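Local atomic coordinates of GNAT family acetyltransferase (Mycobacterium smegmatis, PDB entry 6C30), a protein that probably transfers acetyl groups from acetyl-CoA to amino groups of protein substrates, as a RimJ-type N-acetyltransferase of the GNAT family. Residues A[119-124]-A[128-133]; A[49-54]-A[60-65]; A[134-139]-A[206-211]; A[138-143]-A[198-203]. All coordinates share one frame; numbering follows the deposited sequence.

Contact 1. Residues A[119-124]-A[128-133]; sequences YWVASS and GGIATA
The first torsion of Tyr-119 (chi1 72°) sets CG between the backbone N and the carbonyl carbon and carries the ring across to Ala-131. In Val-121 the same torsion (173°) places CG1 anti to the backbone N and leaves CG2, beside that N, as the branch that reaches the helix. The side of the Tyr-119 ring bearing CD1 and CE1 does the touching, with CE1 3.6 Å from Ala-131 CB; the methyl approaches the ring obliquely. Val-121 CG2 is shared: it lies 4.0 Å from Ala-131 CB and equally 4.0 Å from Ile-130 CG2, the branch of Ile-130 that stands anti to its own backbone N. Ala-131 CB thus touches both the aromatic ring and the valine methyl, while Ile-130 continues inward to Ile-92 and Leu-94 of strand 88-94. The phenol OH of Tyr-119 points on to Ser-162, with which it is hydrogen-bonded.

Gly-129 occupies the N-cap of helix 130-143 with a positive phi of 91°, and its O receives the first-turn bond from Ala-133 N at 3.1 Å. Strand 114-121 and this helix open a beta-alpha-beta unit that closes with strand 150-155. In GNAT enzymes the loop at this junction, ending in a G-x-G/A pattern matched here by Gly-129 to Ala-131, typically binds the coenzyme A pyrophosphate through backbone amides. No hydrogen bond joins the two segments, so dispersion and burial of carbon, not polar pairing, hold the helix start against the strand end.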
loop_
_atom_site.group_PDB
_atom_site.type_symbol
_atom_site.label_atom_id
_atom_site.label_comp_id
_atom_site.label_asym_id
_atom_site.label_seq_id
_atom_site.Cartn_x
_atom_site.Cartn_y
_atom_site.Cartn_z
ATOM N N TYR A 119 -10.784 15.343 -6.120
ATOM C CA TYR A 119 -9.751 14.425 -6.583
ATOM C C TYR A 119 -8.934 15.072 -7.684
ATOM O O TYR A 119 -9.381 16.013 -8.355
ATOM C CB TYR A 119 -10.383 13.115 -7.106
ATOM C CG TYR A 119 -11.094 13.335 -8.426
ATOM C CD1 TYR A 119 -10.458 13.087 -9.640
ATOM C CD2 TYR A 119 -12.383 13.848 -8.457
ATOM C CE1 TYR A 119 -11.097 13.334 -10.847
ATOM C CE2 TYR A 119 -13.029 14.101 -9.654
ATOM C CZ TYR A 119 -12.377 13.843 -10.840
ATOM O OH TYR A 119 -13.028 14.102 -12.020
ATOM N N TRP A 120 -7.739 14.539 -7.891
ATOM C CA TRP A 120 -6.994 14.795 -9.114
ATOM C C TRP A 120 -6.083 13.604 -9.364
ATOM O O TRP A 120 -5.669 12.907 -8.429
ATOM C CB TRP A 120 -6.205 16.108 -9.036
ATOM C CG TRP A 120 -5.042 16.070 -8.096
ATOM C CD1 TRP A 120 -5.049 16.369 -6.758
ATOM C CD2 TRP A 120 -3.696 15.705 -8.419
ATOM N NE1 TRP A 120 -3.787 16.209 -6.240
ATOM C CE2 TRP A 120 -2.938 15.804 -7.234
ATOM C CE3 TRP A 120 -3.055 15.318 -9.597
ATOM C CZ2 TRP A 120 -1.573 15.517 -7.189
ATOM C CZ3 TRP A 120 -1.703 15.037 -9.555
ATOM C CH2 TRP A 120 -0.977 15.138 -8.355
ATOM N N VAL A 121 -5.807 13.357 -10.640
ATOM C CA VAL A 121 -4.949 12.260 -11.076
ATOM C C VAL A 121 -3.922 12.802 -12.066
ATOM O O VAL A 121 -4.250 13.642 -12.902
ATOM C CB VAL A 121 -5.783 11.122 -11.733
ATOM C CG1 VAL A 121 -4.877 10.050 -12.338
ATOM C CG2 VAL A 121 -6.726 10.500 -10.731
ATOM N N ALA A 122 -2.690 12.312 -11.961
ATOM C CA ALA A 122 -1.617 12.658 -12.890
ATOM C C ALA A 122 -2.081 12.555 -14.343
ATOM O O ALA A 122 -2.719 11.571 -14.735
ATOM C CB ALA A 122 -0.416 11.758 -12.655
ATOM N N SER A 123 -1.747 13.572 -15.135
ATOM C CA SER A 123 -2.269 13.689 -16.501
ATOM C C SER A 123 -1.910 12.502 -17.393
ATOM O O SER A 123 -2.695 12.119 -18.261
ATOM C CB SER A 123 -1.768 14.983 -17.147
ATOM O OG SER A 123 -0.375 14.921 -17.364
ATOM N N SER A 124 -0.741 11.912 -17.176
ATOM C CA SER A 124 -0.312 10.778 -17.998
ATOM C C SER A 124 -1.100 9.515 -17.670
ATOM O O SER A 124 -0.977 8.500 -18.362
ATOM C CB SER A 124 1.179 10.515 -17.812
ATOM O OG SER A 124 1.465 10.125 -16.485
ATOM N N GLY A 128 -8.342 6.268 -17.527
ATOM C CA GLY A 128 -8.046 4.851 -17.394
ATOM C C GLY A 128 -8.749 4.181 -16.222
ATOM O O GLY A 128 -8.438 3.044 -15.874
ATOM N N GLY A 129 -9.694 4.881 -15.607
ATOM C CA GLY A 129 -10.450 4.323 -14.499
ATOM C C GLY A 129 -9.876 4.577 -13.112
ATOM O O GLY A 129 -10.409 4.081 -12.115
ATOM N N ILE A 130 -8.785 5.340 -13.033
ATOM C CA ILE A 130 -8.186 5.580 -11.722
ATOM C C ILE A 130 -9.054 6.536 -10.896
ATOM O O ILE A 130 -9.335 6.269 -9.727
ATOM C CB ILE A 130 -6.751 6.114 -11.845
ATOM C CG1 ILE A 130 -5.843 5.052 -12.483
ATOM C CG2 ILE A 130 -6.213 6.525 -10.476
ATOM C CD1 ILE A 130 -4.442 5.548 -12.796
ATOM N N ALA A 131 -9.519 7.613 -11.514
ATOM C CA ALA A 131 -10.358 8.563 -10.784
ATOM C C ALA A 131 -11.699 7.959 -10.384
ATOM O O ALA A 131 -12.158 8.165 -9.273
ATOM C CB ALA A 131 -10.572 9.818 -11.594
ATOM N N THR A 132 -12.324 7.195 -11.280
ATOM C CA THR A 132 -13.596 6.575 -10.917
ATOM C C THR A 132 -13.401 5.567 -9.784
ATOM O O THR A 132 -14.213 5.512 -8.867
ATOM C CB THR A 132 -14.273 5.894 -12.116
ATOM O OG1 THR A 132 -13.357 4.974 -12.722
ATOM C CG2 THR A 132 -14.715 6.931 -13.141
ATOM N N ALA A 133 -12.305 4.814 -9.817
ATOM C CA ALA A 133 -12.017 3.887 -8.729
ATOM C C ALA A 133 -11.772 4.608 -7.408
ATOM O O ALA A 133 -12.240 4.168 -6.357
ATOM C CB ALA A 133 -10.816 3.011 -9.073
#

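Contact 2. Residues A[49-54]-A[60-65]; sequences HHLEPW and MDWKVR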
loop_
_atom_site.group_PDB
_atom_site.type_symbol
_atom_site.label_atom_id
_atom_site.label_comp_id
_atom_site.label_asym_id
_atom_site.label_seq_id
_atom_site.Cartn_x
_atom_site.Cartn_y
_atom_site.Cartn_z
ATOM N N HIS A 49 -0.524 23.088 -16.201
ATOM C CA HIS A 49 -1.494 23.608 -17.162
ATOM C C HIS A 49 -2.704 22.716 -17.344
ATOM O O HIS A 49 -3.721 23.162 -17.866
ATOM C CB HIS A 49 -0.784 23.882 -18.479
ATOM C CG HIS A 49 0.408 24.768 -18.307
ATOM N ND1 HIS A 49 0.317 26.018 -17.736
ATOM C CD2 HIS A 49 1.718 24.571 -18.585
ATOM C CE1 HIS A 49 1.519 26.565 -17.696
ATOM N NE2 HIS A 49 2.386 25.709 -18.201
ATOM N N HIS A 50 -2.644 21.494 -16.832
ATOM C CA HIS A 50 -3.825 20.650 -16.761
ATOM C C HIS A 50 -4.664 20.932 -15.527
ATOM O O HIS A 50 -5.874 20.697 -15.531
ATOM C CB HIS A 50 -3.430 19.177 -16.755
ATOM C CG HIS A 50 -2.645 18.764 -17.954
ATOM N ND1 HIS A 50 -3.185 18.753 -19.222
ATOM C CD2 HIS A 50 -1.370 18.329 -18.080
ATOM C CE1 HIS A 50 -2.274 18.328 -20.080
ATOM N NE2 HIS A 50 -1.163 18.064 -19.413
ATOM N N LEU A 51 -4.018 21.411 -14.466
ATOM C CA LEU A 51 -4.677 21.574 -13.172
ATOM C C LEU A 51 -5.121 23.000 -12.897
ATOM O O LEU A 51 -6.219 23.225 -12.374
ATOM C CB LEU A 51 -3.742 21.108 -12.052
ATOM C CG LEU A 51 -3.433 19.613 -12.040
ATOM C CD1 LEU A 51 -2.214 19.327 -11.169
ATOM C CD2 LEU A 51 -4.647 18.819 -11.561
ATOM N N GLU A 52 -4.274 23.966 -13.245
ATOM C CA GLU A 52 -4.529 25.349 -12.848
ATOM C C GLU A 52 -5.849 25.958 -13.392
ATOM O O GLU A 52 -6.483 26.747 -12.689
ATOM C CB GLU A 52 -3.337 26.235 -13.240
ATOM C CG GLU A 52 -3.359 27.604 -12.559
ATOM C CD GLU A 52 -2.044 28.348 -12.668
ATOM O OE1 GLU A 52 -1.311 28.124 -13.646
ATOM O OE2 GLU A 52 -1.750 29.172 -11.770
ATOM N N PRO A 53 -6.296 25.586 -14.609
ATOM C CA PRO A 53 -7.575 26.174 -15.039
ATOM C C PRO A 53 -8.760 25.786 -14.154
ATOM O O PRO A 53 -9.810 26.436 -14.258
ATOM C CB PRO A 53 -7.769 25.603 -16.448
ATOM C CG PRO A 53 -6.396 25.304 -16.919
ATOM C CD PRO A 53 -5.650 24.842 -15.708
ATOM N N TRP A 54 -8.595 24.765 -13.311
ATOM C CA TRP A 54 -9.705 24.182 -12.552
ATOM C C TRP A 54 -9.509 24.307 -11.045
ATOM O O TRP A 54 -10.382 23.923 -10.278
ATOM C CB TRP A 54 -9.901 22.702 -12.934
ATOM C CG TRP A 54 -9.846 22.517 -14.409
ATOM C CD1 TRP A 54 -8.808 22.007 -15.133
ATOM C CD2 TRP A 54 -10.841 22.911 -15.353
ATOM N NE1 TRP A 54 -9.107 22.036 -16.474
ATOM C CE2 TRP A 54 -10.351 22.587 -16.636
ATOM C CE3 TRP A 54 -12.108 23.494 -15.241
ATOM C CZ2 TRP A 54 -11.079 22.836 -17.798
ATOM C CZ3 TRP A 54 -12.835 23.736 -16.396
ATOM C CH2 TRP A 54 -12.317 23.411 -17.659
ATOM N N MET A 60 -0.778 32.689 -4.861
ATOM C CA MET A 60 0.655 32.663 -5.086
ATOM C C MET A 60 0.993 31.939 -6.376
ATOM O O MET A 60 0.146 31.270 -6.978
ATOM C CB MET A 60 1.376 32.024 -3.904
ATOM C CG MET A 60 1.198 30.538 -3.826
ATOM S SD MET A 60 1.827 29.838 -2.283
ATOM C CE MET A 60 0.431 30.094 -1.209
ATOM N N ASP A 61 2.232 32.107 -6.813
ATOM C CA ASP A 61 2.685 31.502 -8.038
ATOM C C ASP A 61 2.617 29.987 -7.914
ATOM O O ASP A 61 2.947 29.431 -6.866
ATOM C CB ASP A 61 4.105 31.959 -8.346
ATOM C CG ASP A 61 4.647 31.347 -9.602
ATOM O OD1 ASP A 61 4.246 31.787 -10.700
ATOM O OD2 ASP A 61 5.474 30.423 -9.488
ATOM N N TRP A 62 2.186 29.324 -8.979
ATOM C CA TRP A 62 2.037 27.870 -8.986
ATOM C C TRP A 62 3.328 27.172 -8.609
ATOM O O TRP A 62 3.308 26.148 -7.912
ATOM C CB TRP A 62 1.585 27.392 -10.364
ATOM C CG TRP A 62 1.220 25.939 -10.409
ATOM C CD1 TRP A 62 2.046 24.880 -10.678
ATOM C CD2 TRP A 62 -0.078 25.386 -10.185
ATOM N NE1 TRP A 62 1.335 23.707 -10.637
ATOM C CE2 TRP A 62 0.028 23.989 -10.334
ATOM C CE3 TRP A 62 -1.326 25.940 -9.874
ATOM C CZ2 TRP A 62 -1.067 23.132 -10.175
ATOM C CZ3 TRP A 62 -2.408 25.089 -9.717
ATOM C CH2 TRP A 62 -2.271 23.700 -9.864
ATOM N N LYS A 63 4.457 27.702 -9.079
ATOM C CA LYS A 63 5.735 27.041 -8.865
ATOM C C LYS A 63 6.213 27.211 -7.433
ATOM O O LYS A 63 6.962 26.376 -6.924
ATOM C CB LYS A 63 6.776 27.569 -9.855
ATOM C CG LYS A 63 6.411 27.245 -11.303
ATOM C CD LYS A 63 7.481 27.696 -12.284
ATOM C CE LYS A 63 7.583 29.212 -12.341
ATOM N NZ LYS A 63 6.287 29.861 -12.719
ATOM N N VAL A 64 5.761 28.274 -6.779
ATOM C CA VAL A 64 6.085 28.491 -5.376
ATOM C C VAL A 64 5.230 27.569 -4.518
ATOM O O VAL A 64 5.732 26.892 -3.615
ATOM C CB VAL A 64 5.869 29.962 -4.969
ATOM C CG1 VAL A 64 5.990 30.123 -3.461
ATOM C CG2 VAL A 64 6.863 30.855 -5.692
ATOM N N ARG A 65 3.938 27.536 -4.811
ATOM C CA ARG A 65 2.991 26.704 -4.082
ATOM C C ARG A 65 3.380 25.232 -4.130
ATOM O O ARG A 65 3.227 24.516 -3.139
ATOM C CB ARG A 65 1.572 26.893 -4.640
ATOM C CG ARG A 65 0.522 25.935 -4.085
ATOM C CD ARG A 65 0.271 26.153 -2.591
ATOM N NE ARG A 65 -0.851 25.339 -2.130
ATOM C CZ ARG A 65 -1.364 25.392 -0.905
ATOM N NH1 ARG A 65 -0.843 26.215 -0.005
ATOM N NH2 ARG A 65 -2.387 24.611 -0.580
HETATM O O HOH W 1 -1.033 29.444 -8.451
HETATM O O HOH W 2 0.851 30.571 -11.266
#
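Trp-62 is the residue of 60-65 that packs on Leu-51 and Glu-52, but the polar link to Glu-52 already starts at Met-60. Its carbonyl O accepts a bond from water 1 at 2.6 Å, and the same water donates weakly to Glu-52 OE2. Asp-61 follows as N-cap of the short helix 62-65: its OD2 receives Lys-63 N at 2.9 Å, the donor standing above the carboxylate plane, and Val-64 N makes a weaker capping bond to the same oxygen.

At Trp-62, CG lies anti to the backbone N (chi1 -172°), which swings the indole back toward 49-54. Its six-membered ring takes Glu-52 CB over one face, a CH-pi contact 4.2 Å from the ring centroid and 28° off the normal. Glu-52 then runs extended past the ring, its carboxylate plane 49° from that of the indole. Leu-51 crosses Trp-62 at about a right angle, with CB 3.7 Å from CH2. The indole NE1 bonds to Arg-44 O, fixing the rotation of the ring, and Trp-62 N donates to water 2 at 2.9 Å. That water in turn donates to Glu-52 OE2 at 3.0 Å. Lys-63 closes the walk by turning back to Asp-61, its NZ 3.4 Å from OD2 in a long salt bridge.

Both short helices belong to the region between strands 25-31 and 88-94, which in GNAT enzymes commonly borders the acceptor side. Chemically, Glu-52 works in two modes: CB lies over the indole face and CG close to CE3, whereas OE1 pairs with Gln-48 and OE2 reaches 60-65 through water.

Contact 3. Residues A[134-139]-A[206-211]; sequences ALAMGL and HRLVAA
Val-209 and Ala-136 point toward each other, and the CG2 methyl of the valine is the main meeting point of the two segments. With chi1 at 166°, CG1 stands anti to the backbone N and CG2 anti to the carbonyl carbon, and it is CG2 that comes down on helix 130-143. There it lies 3.7 Å from Ala-136 CB and 3.6 Å from the carbonyl O of Ala-136, so the methyl rests on backbone as much as on side chain. Met-137 flanks the same methyl, its CG 4.4 Å from Val-209 CG2 and its sulfur end leading elsewhere. Leu-208 supplies the other neighbour of the alanine: its CD1 stands 4.3 Å from Ala-136 CB, a looser approach than that of the valine.

The axes of 134-139 and 206-211 pass at 8.8 Å, with the small alanine side chain facing the valine. They cross at -96°, nearly perpendicular, consistent with one alanine, one valine and their immediate neighbours making up the contact between these segments. Everything that touches is apolar or backbone, and no hydrogen bond spans the gap.

Around this crossing, Met-137 also packs on Val-17 and Leu-20 of strand 17-22, and Leu-208 shares Leu-20 with it. The end of Leu-135 leads away from the crossing, onto Ile-117 and Tyr-119 of strand 114-121 and onto helix 160-169, so that helix 130-143 lies between the central sheet and the C-terminal helix 204-217.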
loop_
_atom_site.group_PDB
_atom_site.type_symbol
_atom_site.label_atom_id
_atom_site.label_comp_id
_atom_site.label_asym_id
_atom_site.label_seq_id
_atom_site.Cartn_x
_atom_site.Cartn_y
_atom_site.Cartn_z
ATOM N N ALA A 134 -11.035 5.713 -7.470
ATOM C CA ALA A 134 -10.748 6.488 -6.268
ATOM C C ALA A 134 -12.023 7.058 -5.653
ATOM O O ALA A 134 -12.230 6.982 -4.438
ATOM C CB ALA A 134 -9.761 7.606 -6.579
ATOM N N LEU A 135 -12.882 7.627 -6.490
ATOM C CA LEU A 135 -14.157 8.136 -6.008
ATOM C C LEU A 135 -15.034 7.028 -5.425
ATOM O O LEU A 135 -15.674 7.209 -4.386
ATOM C CB LEU A 135 -14.901 8.849 -7.137
ATOM C CG LEU A 135 -14.296 10.188 -7.550
ATOM C CD1 LEU A 135 -14.884 10.612 -8.873
ATOM C CD2 LEU A 135 -14.569 11.257 -6.504
ATOM N N ALA A 136 -15.076 5.885 -6.102
ATOM C CA ALA A 136 -15.893 4.767 -5.625
ATOM C C ALA A 136 -15.414 4.261 -4.268
ATOM O O ALA A 136 -16.211 3.987 -3.372
ATOM C CB ALA A 136 -15.889 3.640 -6.650
ATOM N N MET A 137 -14.098 4.150 -4.113
ATOM C CA MET A 137 -13.515 3.787 -2.828
ATOM C C MET A 137 -13.826 4.838 -1.770
ATOM O O MET A 137 -14.159 4.515 -0.636
ATOM C CB MET A 137 -12.000 3.609 -2.955
ATOM C CG MET A 137 -11.596 2.289 -3.599
ATOM S SD MET A 137 -9.821 1.975 -3.510
ATOM C CE MET A 137 -9.205 3.092 -4.759
ATOM N N GLY A 138 -13.708 6.111 -2.148
ATOM C CA GLY A 138 -14.006 7.186 -1.223
ATOM C C GLY A 138 -15.429 7.103 -0.716
ATOM O O GLY A 138 -15.685 7.220 0.490
ATOM N N LEU A 139 -16.361 6.907 -1.647
ATOM C CA LEU A 139 -17.773 6.791 -1.291
ATOM C C LEU A 139 -18.015 5.617 -0.361
ATOM O O LEU A 139 -18.728 5.749 0.628
ATOM C CB LEU A 139 -18.640 6.654 -2.545
ATOM C CG LEU A 139 -18.747 7.912 -3.403
ATOM C CD1 LEU A 139 -19.502 7.597 -4.685
ATOM C CD2 LEU A 139 -19.424 9.045 -2.625
ATOM N N HIS A 206 -20.637 1.197 -6.264
ATOM C CA HIS A 206 -20.614 -0.055 -5.524
ATOM C C HIS A 206 -20.185 -1.212 -6.419
ATOM O O HIS A 206 -19.403 -2.058 -5.993
ATOM C CB HIS A 206 -21.974 -0.361 -4.906
ATOM C CG HIS A 206 -22.028 -1.698 -4.238
ATOM N ND1 HIS A 206 -21.411 -1.952 -3.031
ATOM C CD2 HIS A 206 -22.584 -2.867 -4.631
ATOM C CE1 HIS A 206 -21.608 -3.214 -2.697
ATOM N NE2 HIS A 206 -22.315 -3.793 -3.651
ATOM N N ARG A 207 -20.679 -1.244 -7.653
ATOM C CA ARG A 207 -20.317 -2.323 -8.566
ATOM C C ARG A 207 -18.822 -2.287 -8.864
ATOM O O ARG A 207 -18.175 -3.328 -8.950
ATOM C CB ARG A 207 -21.132 -2.246 -9.861
ATOM C CG ARG A 207 -22.609 -2.578 -9.648
ATOM C CD ARG A 207 -23.370 -2.782 -10.954
ATOM N NE ARG A 207 -23.413 -1.579 -11.783
ATOM C CZ ARG A 207 -24.294 -0.596 -11.632
ATOM N NH1 ARG A 207 -25.201 -0.654 -10.667
ATOM N NH2 ARG A 207 -24.254 0.452 -12.444
ATOM N N LEU A 208 -18.262 -1.087 -8.985
ATOM C CA LEU A 208 -16.842 -0.947 -9.295
ATOM C C LEU A 208 -15.988 -1.509 -8.156
ATOM O O LEU A 208 -15.048 -2.278 -8.387
ATOM C CB LEU A 208 -16.504 0.530 -9.558
ATOM C CG LEU A 208 -15.148 0.911 -10.169
ATOM C CD1 LEU A 208 -15.185 2.361 -10.658
ATOM C CD2 LEU A 208 -13.968 0.719 -9.206
ATOM N N VAL A 209 -16.313 -1.119 -6.931
ATOM C CA VAL A 209 -15.556 -1.574 -5.780
ATOM C C VAL A 209 -15.694 -3.090 -5.597
ATOM O O VAL A 209 -14.703 -3.780 -5.354
ATOM C CB VAL A 209 -15.998 -0.831 -4.505
ATOM C CG1 VAL A 209 -15.473 -1.536 -3.268
ATOM C CG2 VAL A 209 -15.516 0.614 -4.545
ATOM N N ALA A 210 -16.909 -3.615 -5.744
ATOM C CA ALA A 210 -17.128 -5.053 -5.564
ATOM C C ALA A 210 -16.338 -5.850 -6.596
ATOM O O ALA A 210 -15.686 -6.834 -6.254
ATOM C CB ALA A 210 -18.612 -5.380 -5.650
ATOM N N ALA A 211 -16.384 -5.418 -7.851
ATOM C CA ALA A 211 -15.642 -6.080 -8.913
ATOM C C ALA A 211 -14.140 -5.944 -8.680
ATOM O O ALA A 211 -13.378 -6.882 -8.917
ATOM C CB ALA A 211 -16.024 -5.508 -10.273
#

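Contact 4. Residues A[138-143]-A[198-203]; sequences GLDHCF and EELPQS
Leu-200 reaches across to Phe-143 and puts CD2 at the edge of the ring, near its plane, 4.0 Å from Phe-143 CD2. Leu-200 CB and CD1 approach the same ring carbon slightly less closely, so one corner of the phenyl receives most of the leucine. Leu-200 CD2 also lies 4.2 Å from Asp-140 OD1, a methyl-to-oxygen van der Waals contact. The leucine gets there because its CG is anti to the backbone N (chi1 -174°), which extends the side chain out of its turn toward the helix.

That turn, type I from Leu-200 to Ser-203, links strand 186-196 to helix 204-217, so the contact joins the C-terminal end of helix 130-143 in the beta-alpha-beta unit to the connection leading into the last helix. Leu-200 O is gripped twice: Ser-203 N binds it at 2.9 Å, and Ser-203 OG donates at 2.7 Å in the carbonyl plane, onto a lone pair (C=O...donor angle 129°). The same hydroxyl caps helix 204-217 by meeting His-206 N. Further out, Asp-140 OD2 forms a salt bridge with Arg-213 of that helix, while Phe-143 is backed by Ile-151 and Ile-195 of the sheet.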
loop_
_atom_site.group_PDB
_atom_site.type_symbol
_atom_site.label_atom_id
_atom_site.label_comp_id
_atom_site.label_asym_id
_atom_site.label_seq_id
_atom_site.Cartn_x
_atom_site.Cartn_y
_atom_site.Cartn_z
ATOM N N GLY A 138 -13.708 6.111 -2.148
ATOM C CA GLY A 138 -14.006 7.186 -1.223
ATOM C C GLY A 138 -15.429 7.103 -0.716
ATOM O O GLY A 138 -15.685 7.220 0.490
ATOM N N LEU A 139 -16.361 6.907 -1.647
ATOM C CA LEU A 139 -17.773 6.791 -1.291
ATOM C C LEU A 139 -18.015 5.617 -0.361
ATOM O O LEU A 139 -18.728 5.749 0.628
ATOM C CB LEU A 139 -18.640 6.654 -2.545
ATOM C CG LEU A 139 -18.747 7.912 -3.403
ATOM C CD1 LEU A 139 -19.502 7.597 -4.685
ATOM C CD2 LEU A 139 -19.424 9.045 -2.625
ATOM N N ASP A 140 -17.438 4.461 -0.680
ATOM C CA ASP A 140 -17.661 3.293 0.160
ATOM C C ASP A 140 -17.161 3.556 1.575
ATOM O O ASP A 140 -17.841 3.263 2.558
ATOM C CB ASP A 140 -16.975 2.062 -0.431
ATOM C CG ASP A 140 -17.313 0.799 0.329
ATOM O OD1 ASP A 140 -18.437 0.284 0.139
ATOM O OD2 ASP A 140 -16.462 0.327 1.111
ATOM N N HIS A 141 -15.975 4.142 1.673
ATOM C CA HIS A 141 -15.402 4.464 2.968
ATOM C C HIS A 141 -16.254 5.479 3.737
ATOM O O HIS A 141 -16.493 5.328 4.933
ATOM C CB HIS A 141 -13.981 4.993 2.785
ATOM C CG HIS A 141 -13.212 5.086 4.060
ATOM N ND1 HIS A 141 -12.829 3.973 4.772
ATOM C CD2 HIS A 141 -12.764 6.157 4.759
ATOM C CE1 HIS A 141 -12.169 4.351 5.853
ATOM N NE2 HIS A 141 -12.112 5.671 5.866
ATOM N N CYS A 142 -16.709 6.516 3.044
ATOM C CA CYS A 142 -17.513 7.555 3.684
ATOM C C CYS A 142 -18.845 7.032 4.205
ATOM O O CYS A 142 -19.294 7.440 5.272
ATOM C CB CYS A 142 -17.763 8.704 2.711
ATOM S SG CYS A 142 -16.326 9.784 2.501
ATOM N N PHE A 143 -19.470 6.141 3.443
ATOM C CA PHE A 143 -20.805 5.659 3.795
ATOM C C PHE A 143 -20.746 4.486 4.773
ATOM O O PHE A 143 -21.784 4.024 5.256
ATOM C CB PHE A 143 -21.580 5.270 2.530
ATOM C CG PHE A 143 -21.986 6.445 1.672
ATOM C CD1 PHE A 143 -22.255 7.680 2.235
ATOM C CD2 PHE A 143 -22.093 6.306 0.298
ATOM C CE1 PHE A 143 -22.628 8.759 1.430
ATOM C CE2 PHE A 143 -22.463 7.378 -0.507
ATOM C CZ PHE A 143 -22.737 8.599 0.063
ATOM N N GLU A 198 -28.340 5.881 0.723
ATOM C CA GLU A 198 -29.423 5.035 0.198
ATOM C C GLU A 198 -29.154 4.569 -1.233
ATOM O O GLU A 198 -29.621 3.506 -1.642
ATOM C CB GLU A 198 -30.766 5.780 0.240
ATOM C CG GLU A 198 -31.240 6.187 1.634
ATOM C CD GLU A 198 -30.788 7.584 2.024
ATOM O OE1 GLU A 198 -29.889 8.125 1.351
ATOM O OE2 GLU A 198 -31.331 8.138 3.002
ATOM N N GLU A 199 -28.406 5.365 -1.995
ATOM C CA GLU A 199 -28.171 5.090 -3.408
ATOM C C GLU A 199 -26.970 4.186 -3.650
ATOM O O GLU A 199 -26.749 3.741 -4.773
ATOM C CB GLU A 199 -27.952 6.389 -4.180
ATOM C CG GLU A 199 -29.016 7.444 -3.973
ATOM C CD GLU A 199 -28.679 8.727 -4.699
ATOM O OE1 GLU A 199 -28.760 8.763 -5.949
ATOM O OE2 GLU A 199 -28.313 9.708 -4.016
ATOM N N LEU A 200 -26.179 3.945 -2.611
ATOM C CA LEU A 200 -24.921 3.223 -2.812
ATOM C C LEU A 200 -25.105 1.809 -3.395
ATOM O O LEU A 200 -24.463 1.489 -4.389
ATOM C CB LEU A 200 -24.116 3.157 -1.511
ATOM C CG LEU A 200 -22.732 2.532 -1.722
ATOM C CD1 LEU A 200 -21.910 3.385 -2.675
ATOM C CD2 LEU A 200 -22.001 2.341 -0.401
ATOM N N PRO A 201 -25.989 0.969 -2.806
ATOM C CA PRO A 201 -26.087 -0.411 -3.317
ATOM C C PRO A 201 -26.375 -0.549 -4.810
ATOM O O PRO A 201 -25.841 -1.458 -5.444
ATOM C CB PRO A 201 -27.256 -0.991 -2.515
ATOM C CG PRO A 201 -27.251 -0.239 -1.258
ATOM C CD PRO A 201 -26.868 1.166 -1.638
ATOM N N GLN A 202 -27.195 0.330 -5.368
ATOM C CA GLN A 202 -27.560 0.232 -6.779
ATOM C C GLN A 202 -26.634 1.053 -7.679
ATOM O O GLN A 202 -26.862 1.165 -8.884
ATOM C CB GLN A 202 -29.010 0.687 -6.982
ATOM C CG GLN A 202 -30.065 -0.371 -6.688
ATOM C CD GLN A 202 -30.072 -1.493 -7.705
ATOM O OE1 GLN A 202 -29.702 -2.628 -7.394
ATOM N NE2 GLN A 202 -30.481 -1.183 -8.935
ATOM N N SER A 203 -25.587 1.633 -7.097
ATOM C CA SER A 203 -24.736 2.556 -7.845
ATOM C C SER A 203 -23.602 1.858 -8.589
ATOM O O SER A 203 -23.138 0.788 -8.180
ATOM C CB SER A 203 -24.135 3.616 -6.911
ATOM O OG SER A 203 -23.131 3.054 -6.081
#

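In the fold
Contacts 1, 3 and 4 follow one another along helix 130-143, which packs first on strand 114-121, then on helix 204-217, then on the turn before that helix. Contacts 3 and 4 share Gly-138 and Leu-139, with centres about 8 Å apart; the centres of contacts 1 and 3 are about 13 Å apart, and the two touch where Leu-208 meets Ala-133. Contact 2 comes earliest in the chain, in the helical region before strand 88-94, its centre about 29 Å from that of contact 3, across the chain's centre. It still touches contact 1, through His-50 on Ser-123 and Leu-51 on Trp-120, so the end of strand 114-121, before the presumed cofactor loop, packs against helix 48-51.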